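Local coordinates for protein glutamine cyclotransferase (Tannerella forsythia, PDB 6QRO) that probably converts N-terminal glutamine of peptides to pyroglutamate, as a zinc-binding, mammalian-like type II glutaminyl cyclase related to the M28 zinc peptidases, at residues Thr215-Ser220 / Ile247-Gly252; His68-Tyr73 / Gly94-Glu99. All coordinates share one frame; numbering follows the deposited sequence.

Overall arrangement
The two contacts lie on opposite sides of the centre of the chain, with their own centres 32 Å apart and their nearest atoms about 21 Å apart, so they do not touch. Contact 2 (68-73 with 94-99) joins the two strands of a beta hairpin at one margin of the central mixed sheet, where 71-80 is the edge strand on that side, and lies away from the zinc site. Contact 1 (215-220 with 247-252) follows later in the chain and pairs short segments near the surface. The side chain of F216 is about 14 Å from the zinc ion and about 11 Å from the side chain of the zinc ligand D134, too far for direct contact.

Contact 1. Residues Thr215-Ser220 / Ile247-Gly252; sequences TFYKES and INAQGG
K218 crosses from its strand to the turn at N248, and its side chain can be followed outward. CB and CG pass the carbonyl oxygen of A249, which also accepts the backbone N-H of K218 (N to O 2.9 Å, 165° at the hydrogen). With CG anti to the carbonyl carbon (chi1 -53°) and the chain extended beyond it, the lysine runs alongside N248, pointing the same way. CE nears the amide oxygen of N248, and NZ donates to OD1 at 2.9 Å, tilted from the carbonyl plane; a salt bridge to E231 on helix 227-239 gives the ammonium a second partner.

Backbone N and O of K218 are gripped by A249 O and G251 N, the latter bond 2.8 Å long, and further back I247 N reaches F216 O at 3.0 Å. Next to them, CG2 of I247 sits over one face of the Y217 ring, 3.8 Å from its centroid, while A249 CB touches CD2 of the same ring at 3.9 Å. CB of Y217 packs against CA of G251 at 3.6 Å.

S220 N donates to G252 O at 3.0 Å, while N-cap E219 accepts the N-H of S222 at OE2, which H258 NE2 also bonds. The two backbone bonds of K218 make its parallel beta bridge with Q250, and strand 216-218 passes through the N-cap into helix 220-225.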
ATOM      1  N   THR A 215      -5.733  -4.897 -13.353  1.00 15.10           N
ATOM      2  CA  THR A 215      -4.622  -5.092 -14.273  1.00 14.32           C
ATOM      3  C   THR A 215      -3.544  -4.108 -13.872  1.00 13.80           C
ATOM      4  O   THR A 215      -3.771  -2.896 -13.895  1.00 13.76           O
ATOM      5  CB  THR A 215      -5.029  -4.889 -15.751  1.00 14.37           C
ATOM      6  OG1 THR A 215      -5.523  -3.558 -15.969  1.00 15.87           O
ATOM      7  CG2 THR A 215      -6.050  -5.916 -16.219  1.00 13.57           C
ATOM      8  N   PHE A 216      -2.370  -4.619 -13.518  1.00 15.36           N
ATOM      9  CA  PHE A 216      -1.273  -3.779 -13.040  1.00 15.11           C
ATOM     10  C   PHE A 216      -0.311  -3.572 -14.202  1.00 16.25           C
ATOM     11  O   PHE A 216       0.481  -4.458 -14.543  1.00 16.57           O
ATOM     12  CB  PHE A 216      -0.580  -4.401 -11.829  1.00 14.55           C
ATOM     13  CG  PHE A 216      -1.526  -4.853 -10.766  1.00 14.61           C
ATOM     14  CD1 PHE A 216      -2.340  -3.945 -10.117  1.00 12.40           C
ATOM     15  CD2 PHE A 216      -1.620  -6.190 -10.424  1.00 17.73           C
ATOM     16  CE1 PHE A 216      -3.217  -4.355  -9.135  1.00 13.21           C
ATOM     17  CE2 PHE A 216      -2.508  -6.608  -9.438  1.00 16.09           C
ATOM     18  CZ  PHE A 216      -3.306  -5.685  -8.795  1.00 15.56           C
ATOM     19  N   TYR A 217      -0.386  -2.389 -14.809  1.00 14.55           N
ATOM     20  CA  TYR A 217       0.583  -2.000 -15.810  1.00 14.96           C
ATOM     21  C   TYR A 217       1.849  -1.514 -15.126  1.00 15.18           C
ATOM     22  O   TYR A 217       1.863  -1.221 -13.930  1.00 15.03           O
ATOM     23  CB  TYR A 217       0.033  -0.890 -16.710  1.00 15.72           C
ATOM     24  CG  TYR A 217      -1.086  -1.280 -17.648  1.00 15.75           C
ATOM     25  CD1 TYR A 217      -2.294  -1.778 -17.175  1.00 16.00           C
ATOM     26  CD2 TYR A 217      -0.944  -1.105 -19.016  1.00 17.22           C
ATOM     27  CE1 TYR A 217      -3.319  -2.105 -18.038  1.00 14.86           C
ATOM     28  CE2 TYR A 217      -1.956  -1.420 -19.883  1.00 16.80           C
ATOM     29  CZ  TYR A 217      -3.138  -1.922 -19.396  1.00 18.36           C
ATOM     30  OH  TYR A 217      -4.132  -2.243 -20.288  1.00 20.04           O
ATOM     31  N   LYS A 218       2.927  -1.434 -15.903  1.00 15.20           N
ATOM     32  CA  LYS A 218       4.199  -0.949 -15.386  1.00 15.33           C
ATOM     33  C   LYS A 218       4.108   0.562 -15.259  1.00 17.77           C
ATOM     34  O   LYS A 218       3.932   1.262 -16.260  1.00 17.64           O
ATOM     35  CB  LYS A 218       5.352  -1.341 -16.309  1.00 15.41           C
ATOM     36  CG  LYS A 218       5.421  -2.829 -16.648  1.00 16.21           C
ATOM     37  CD  LYS A 218       6.608  -3.128 -17.581  1.00 16.89           C
ATOM     38  CE  LYS A 218       6.952  -4.614 -17.633  1.00 15.63           C
ATOM     39  NZ  LYS A 218       7.912  -4.963 -18.722  1.00 14.03           N
ATOM     40  N   GLU A 219       4.176   1.052 -14.027  1.00 17.64           N
ATOM     41  CA  GLU A 219       4.013   2.465 -13.731  1.00 18.77           C
ATOM     42  C   GLU A 219       5.290   3.224 -14.082  1.00 18.59           C
ATOM     43  O   GLU A 219       6.398   2.719 -13.887  1.00 19.71           O
ATOM     44  CB  GLU A 219       3.653   2.606 -12.247  1.00 18.79           C
ATOM     45  CG  GLU A 219       3.184   3.955 -11.777  1.00 16.22           C
ATOM     46  CD  GLU A 219       4.342   4.810 -11.368  1.00 19.01           C
ATOM     47  OE1 GLU A 219       4.269   6.039 -11.561  1.00 19.69           O
ATOM     48  OE2 GLU A 219       5.334   4.244 -10.856  1.00 16.32           O
ATOM     49  N   SER A 220       5.134   4.447 -14.606  1.00 21.03           N
ATOM     50  CA  SER A 220       6.258   5.135 -15.260  1.00 22.39           C
ATOM     51  C   SER A 220       7.356   5.510 -14.261  1.00 19.39           C
ATOM     52  O   SER A 220       8.551   5.356 -14.545  1.00 17.74           O
ATOM     53  CB  SER A 220       5.763   6.370 -16.024  1.00 20.60           C
ATOM     54  OG  SER A 220       5.620   7.488 -15.177  1.00 23.14           O
ATOM     55  N   ILE A 247       0.475  -6.750 -16.465  1.00 20.74           N
ATOM     56  CA  ILE A 247       0.437  -6.563 -17.911  1.00 19.19           C
ATOM     57  C   ILE A 247       1.811  -6.126 -18.379  1.00 16.19           C
ATOM     58  O   ILE A 247       2.478  -5.325 -17.721  1.00 18.93           O
ATOM     59  CB  ILE A 247      -0.670  -5.560 -18.292  1.00 18.39           C
ATOM     60  CG1 ILE A 247      -1.981  -6.310 -18.531  1.00 18.77           C
ATOM     61  CG2 ILE A 247      -0.315  -4.779 -19.549  1.00 14.26           C
ATOM     62  CD1 ILE A 247      -2.616  -6.877 -17.312  1.00 15.29           C
ATOM     63  N   ASN A 248       2.261  -6.685 -19.501  1.00 20.31           N
ATOM     64  CA  ASN A 248       3.545  -6.291 -20.069  1.00 20.54           C
ATOM     65  C   ASN A 248       3.320  -5.072 -20.966  1.00 17.64           C
ATOM     66  O   ASN A 248       3.462  -5.113 -22.189  1.00 18.52           O
ATOM     67  CB  ASN A 248       4.159  -7.461 -20.838  1.00 18.81           C
ATOM     68  CG  ASN A 248       5.621  -7.236 -21.180  1.00 20.21           C
ATOM     69  OD1 ASN A 248       6.430  -6.920 -20.303  1.00 19.62           O
ATOM     70  ND2 ASN A 248       5.965  -7.376 -22.457  1.00 23.12           N
ATOM     71  N   ALA A 249       2.987  -3.957 -20.314  1.00 19.44           N
ATOM     72  CA  ALA A 249       2.766  -2.676 -20.984  1.00 18.87           C
ATOM     73  C   ALA A 249       2.828  -1.568 -19.943  1.00 17.01           C
ATOM     74  O   ALA A 249       2.579  -1.795 -18.758  1.00 17.38           O
ATOM     75  CB  ALA A 249       1.429  -2.626 -21.735  1.00 15.67           C
ATOM     76  N   GLN A 250       3.110  -0.355 -20.417  1.00 18.24           N
ATOM     77  CA  GLN A 250       3.237   0.812 -19.557  1.00 14.59           C
ATOM     78  C   GLN A 250       1.889   1.403 -19.173  1.00 13.82           C
ATOM     79  O   GLN A 250       0.939   1.421 -19.954  1.00 13.73           O
ATOM     80  CB  GLN A 250       4.046   1.900 -20.253  1.00 17.04           C
ATOM     81  CG  GLN A 250       5.496   1.610 -20.465  1.00 20.93           C
ATOM     82  CD  GLN A 250       6.334   2.780 -20.007  1.00 26.68           C
ATOM     83  OE1 GLN A 250       6.479   3.023 -18.804  1.00 23.03           O
ATOM     84  NE2 GLN A 250       6.865   3.535 -20.964  1.00 29.13           N
ATOM     85  N   GLY A 251       1.841   1.951 -17.975  1.00 15.42           N
ATOM     86  CA  GLY A 251       0.629   2.542 -17.464  1.00 14.68           C
ATOM     87  C   GLY A 251       0.844   4.022 -17.281  1.00 18.88           C
ATOM     88  O   GLY A 251       1.490   4.669 -18.115  1.00 23.60           O
ATOM     89  N   GLY A 252       0.283   4.574 -16.217  1.00 22.00           N
ATOM     90  CA  GLY A 252       0.388   5.993 -15.968  1.00 20.46           C
ATOM     91  C   GLY A 252       1.598   6.370 -15.152  1.00 22.64           C
ATOM     92  O   GLY A 252       2.339   5.517 -14.664  1.00 21.84           O
TER

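Contact 2. Residues His68-Tyr73 / Gly94-Glu99; sequences HGAKVY and GAFQPE
A70 and F96 make the central apolar contact: the methyl CB of A70 stands over the middle of the phenyl ring, 3.6 Å from its centroid and 13° off the normal, a CH-pi contact. In F96, chi1 of -68° carries the ring toward A70 and chi2 of 82° sets its face to the methyl; the carbonyl oxygen of H68 meets the ring edge in plane, 3.1 Å from F96 CE2. On the face that bears K71 and A95, CB of A95 touches the ring edge of Y73 at CE1, and the extended side chain of K71 crosses the P98 ring, K71 CD lying 3.7 Å from P98 CG.

Polar pairing is by backbone. K71 and A95 form an antiparallel hydrogen-bonded pair, with K71 N to A95 O 2.9 Å and A95 N to K71 O 3.0 Å, while V72 and G94 form the next, non-hydrogen-bonded pair. These belong to the beta hairpin of strands 71-80 and 86-96, entered from helix 52-67 through a Schellman motif whose C-prime residue is G69, with positive phi.

CA of A70 adds a CA-H...O contact to A95 O at 3.4 Å. Beyond the hairpin, F96 also packs on A146 and I149 of helix 132-151, and H68 ND1 hydrogen-bonds Q150.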
ATOM      1  N   HIS A  68       3.428 -11.994  14.355  1.00 23.01           N
ATOM      2  CA  HIS A  68       4.121 -12.794  13.358  1.00 17.04           C
ATOM      3  C   HIS A  68       5.617 -12.488  13.309  1.00 17.73           C
ATOM      4  O   HIS A  68       6.267 -12.671  12.281  1.00 22.76           O
ATOM      5  CB  HIS A  68       3.429 -12.598  12.013  1.00 16.67           C
ATOM      6  CG  HIS A  68       2.000 -13.037  12.047  1.00 18.50           C
ATOM      7  ND1 HIS A  68       1.621 -14.291  12.478  1.00 18.38           N
ATOM      8  CD2 HIS A  68       0.853 -12.364  11.801  1.00 18.87           C
ATOM      9  CE1 HIS A  68       0.303 -14.380  12.461  1.00 20.04           C
ATOM     10  NE2 HIS A  68      -0.188 -13.225  12.056  1.00 15.79           N
ATOM     11  N   GLY A  69       6.185 -12.080  14.438  1.00 16.50           N
ATOM     12  CA  GLY A  69       7.621 -12.081  14.615  1.00 20.30           C
ATOM     13  C   GLY A  69       8.354 -10.793  14.312  1.00 17.69           C
ATOM     14  O   GLY A  69       9.573 -10.742  14.507  1.00 23.06           O
ATOM     15  N   ALA A  70       7.667  -9.757  13.852  1.00 17.35           N
ATOM     16  CA  ALA A  70       8.339  -8.503  13.559  1.00 14.85           C
ATOM     17  C   ALA A  70       8.692  -7.771  14.851  1.00 19.51           C
ATOM     18  O   ALA A  70       8.030  -7.912  15.883  1.00 21.29           O
ATOM     19  CB  ALA A  70       7.456  -7.621  12.682  1.00 14.25           C
ATOM     20  N   LYS A  71       9.787  -7.031  14.804  1.00 18.91           N
ATOM     21  CA  LYS A  71      10.049  -5.970  15.768  1.00 19.98           C
ATOM     22  C   LYS A  71       9.349  -4.715  15.252  1.00 17.56           C
ATOM     23  O   LYS A  71       9.653  -4.253  14.149  1.00 14.93           O
ATOM     24  CB  LYS A  71      11.556  -5.811  15.922  1.00 18.05           C
ATOM     25  CG  LYS A  71      12.106  -4.605  16.611  1.00 18.71           C
ATOM     26  CD  LYS A  71      13.605  -4.674  16.367  1.00 16.64           C
ATOM     27  CE  LYS A  71      14.397  -4.043  17.447  1.00 20.89           C
ATOM     28  NZ  LYS A  71      15.852  -4.228  17.194  1.00 22.08           N
ATOM     29  N   VAL A  72       8.370  -4.204  16.008  1.00 18.57           N
ATOM     30  CA  VAL A  72       7.429  -3.202  15.505  1.00 16.50           C
ATOM     31  C   VAL A  72       7.850  -1.808  15.957  1.00 14.29           C
ATOM     32  O   VAL A  72       8.181  -1.594  17.132  1.00 11.70           O
ATOM     33  CB  VAL A  72       5.989  -3.513  15.949  1.00 16.97           C
ATOM     34  CG1 VAL A  72       5.043  -2.377  15.538  1.00 13.76           C
ATOM     35  CG2 VAL A  72       5.529  -4.837  15.359  1.00 15.22           C
ATOM     36  N   TYR A  73       7.861  -0.870  15.008  1.00 13.95           N
ATOM     37  CA  TYR A  73       8.111   0.551  15.245  1.00 12.95           C
ATOM     38  C   TYR A  73       6.874   1.332  14.855  1.00 11.26           C
ATOM     39  O   TYR A  73       6.304   1.094  13.785  1.00 14.91           O
ATOM     40  CB  TYR A  73       9.284   1.077  14.419  1.00 11.52           C
ATOM     41  CG  TYR A  73      10.574   0.312  14.559  1.00 12.01           C
ATOM     42  CD1 TYR A  73      10.752  -0.906  13.913  1.00 13.83           C
ATOM     43  CD2 TYR A  73      11.636   0.836  15.277  1.00 13.39           C
ATOM     44  CE1 TYR A  73      11.929  -1.599  14.018  1.00 16.72           C
ATOM     45  CE2 TYR A  73      12.831   0.156  15.386  1.00 14.91           C
ATOM     46  CZ  TYR A  73      12.970  -1.064  14.759  1.00 18.05           C
ATOM     47  OH  TYR A  73      14.155  -1.750  14.845  1.00 19.82           O
ATOM     48  N   GLY A  94       6.972  -3.049  10.495  1.00 14.82           N
ATOM     49  CA  GLY A  94       7.267  -4.359  11.026  1.00 13.17           C
ATOM     50  C   GLY A  94       8.561  -4.790  10.387  1.00 11.04           C
ATOM     51  O   GLY A  94       8.645  -4.935   9.161  1.00 10.82           O
ATOM     52  N   ALA A  95       9.597  -4.899  11.203  1.00  9.01           N
ATOM     53  CA  ALA A  95      10.922  -5.273  10.740  1.00 12.19           C
ATOM     54  C   ALA A  95      11.119  -6.740  11.081  1.00 12.88           C
ATOM     55  O   ALA A  95      11.115  -7.114  12.258  1.00 14.13           O
ATOM     56  CB  ALA A  95      12.006  -4.414  11.385  1.00 13.66           C
ATOM     57  N   PHE A  96      11.318  -7.560  10.060  1.00 14.21           N
ATOM     58  CA  PHE A  96      11.437  -8.997  10.236  1.00 15.96           C
ATOM     59  C   PHE A  96      12.900  -9.388  10.138  1.00 19.20           C
ATOM     60  O   PHE A  96      13.619  -8.906   9.256  1.00 20.80           O
ATOM     61  CB  PHE A  96      10.596  -9.757   9.210  1.00 15.47           C
ATOM     62  CG  PHE A  96       9.104  -9.604   9.405  1.00 16.24           C
ATOM     63  CD1 PHE A  96       8.425  -8.496   8.927  1.00 13.89           C
ATOM     64  CD2 PHE A  96       8.383 -10.590  10.071  1.00 16.05           C
ATOM     65  CE1 PHE A  96       7.063  -8.386   9.101  1.00 12.96           C
ATOM     66  CE2 PHE A  96       7.028 -10.478  10.250  1.00 13.06           C
ATOM     67  CZ  PHE A  96       6.367  -9.368   9.765  1.00 14.53           C
ATOM     68  N   GLN A  97      13.332 -10.231  11.072  1.00 21.50           N
ATOM     69  CA  GLN A  97      14.736 -10.567  11.270  1.00 20.32           C
ATOM     70  C   GLN A  97      15.561  -9.281  11.244  1.00 19.16           C
ATOM     71  O   GLN A  97      16.439  -9.121  10.385  1.00 21.39           O
ATOM     72  CB  GLN A  97      15.242 -11.563  10.238  1.00 23.02           C
ATOM     73  CG  GLN A  97      14.355 -12.785  10.054  1.00 23.56           C
ATOM     74  CD  GLN A  97      14.833 -13.662   8.919  1.00 28.54           C
ATOM     75  OE1 GLN A  97      15.508 -14.679   9.136  1.00 27.15           O
ATOM     76  NE2 GLN A  97      14.545 -13.239   7.690  1.00 24.09           N
ATOM     77  N   PRO A  98      15.315  -8.357  12.178  1.00 21.87           N
ATOM     78  CA  PRO A  98      15.947  -7.030  12.102  1.00 17.59           C
ATOM     79  C   PRO A  98      17.472  -7.051  12.186  1.00 23.29           C
ATOM     80  O   PRO A  98      18.094  -5.998  11.967  1.00 22.19           O
ATOM     81  CB  PRO A  98      15.336  -6.288  13.294  1.00 16.45           C
ATOM     82  CG  PRO A  98      15.018  -7.361  14.262  1.00 19.43           C
ATOM     83  CD  PRO A  98      14.610  -8.559  13.458  1.00 20.30           C
ATOM     84  N   GLU A  99      18.094  -8.181  12.542  1.00 21.79           N
ATOM     85  CA  GLU A  99      19.549  -8.235  12.505  1.00 22.75           C
ATOM     86  C   GLU A  99      20.080  -8.455  11.092  1.00 23.32           C
ATOM     87  O   GLU A  99      21.244  -8.132  10.829  1.00 28.18           O
ATOM     88  CB  GLU A  99      20.086  -9.312  13.461  1.00 27.13           C
ATOM     89  CG  GLU A  99      19.901 -10.752  12.993  1.00 32.64           C
ATOM     90  CD  GLU A  99      18.507 -11.282  13.245  1.00 29.51           C
ATOM     91  OE1 GLU A  99      17.676 -10.513  13.786  1.00 26.91           O
ATOM     92  OE2 GLU A  99      18.255 -12.470  12.911  1.00 26.47           O
TER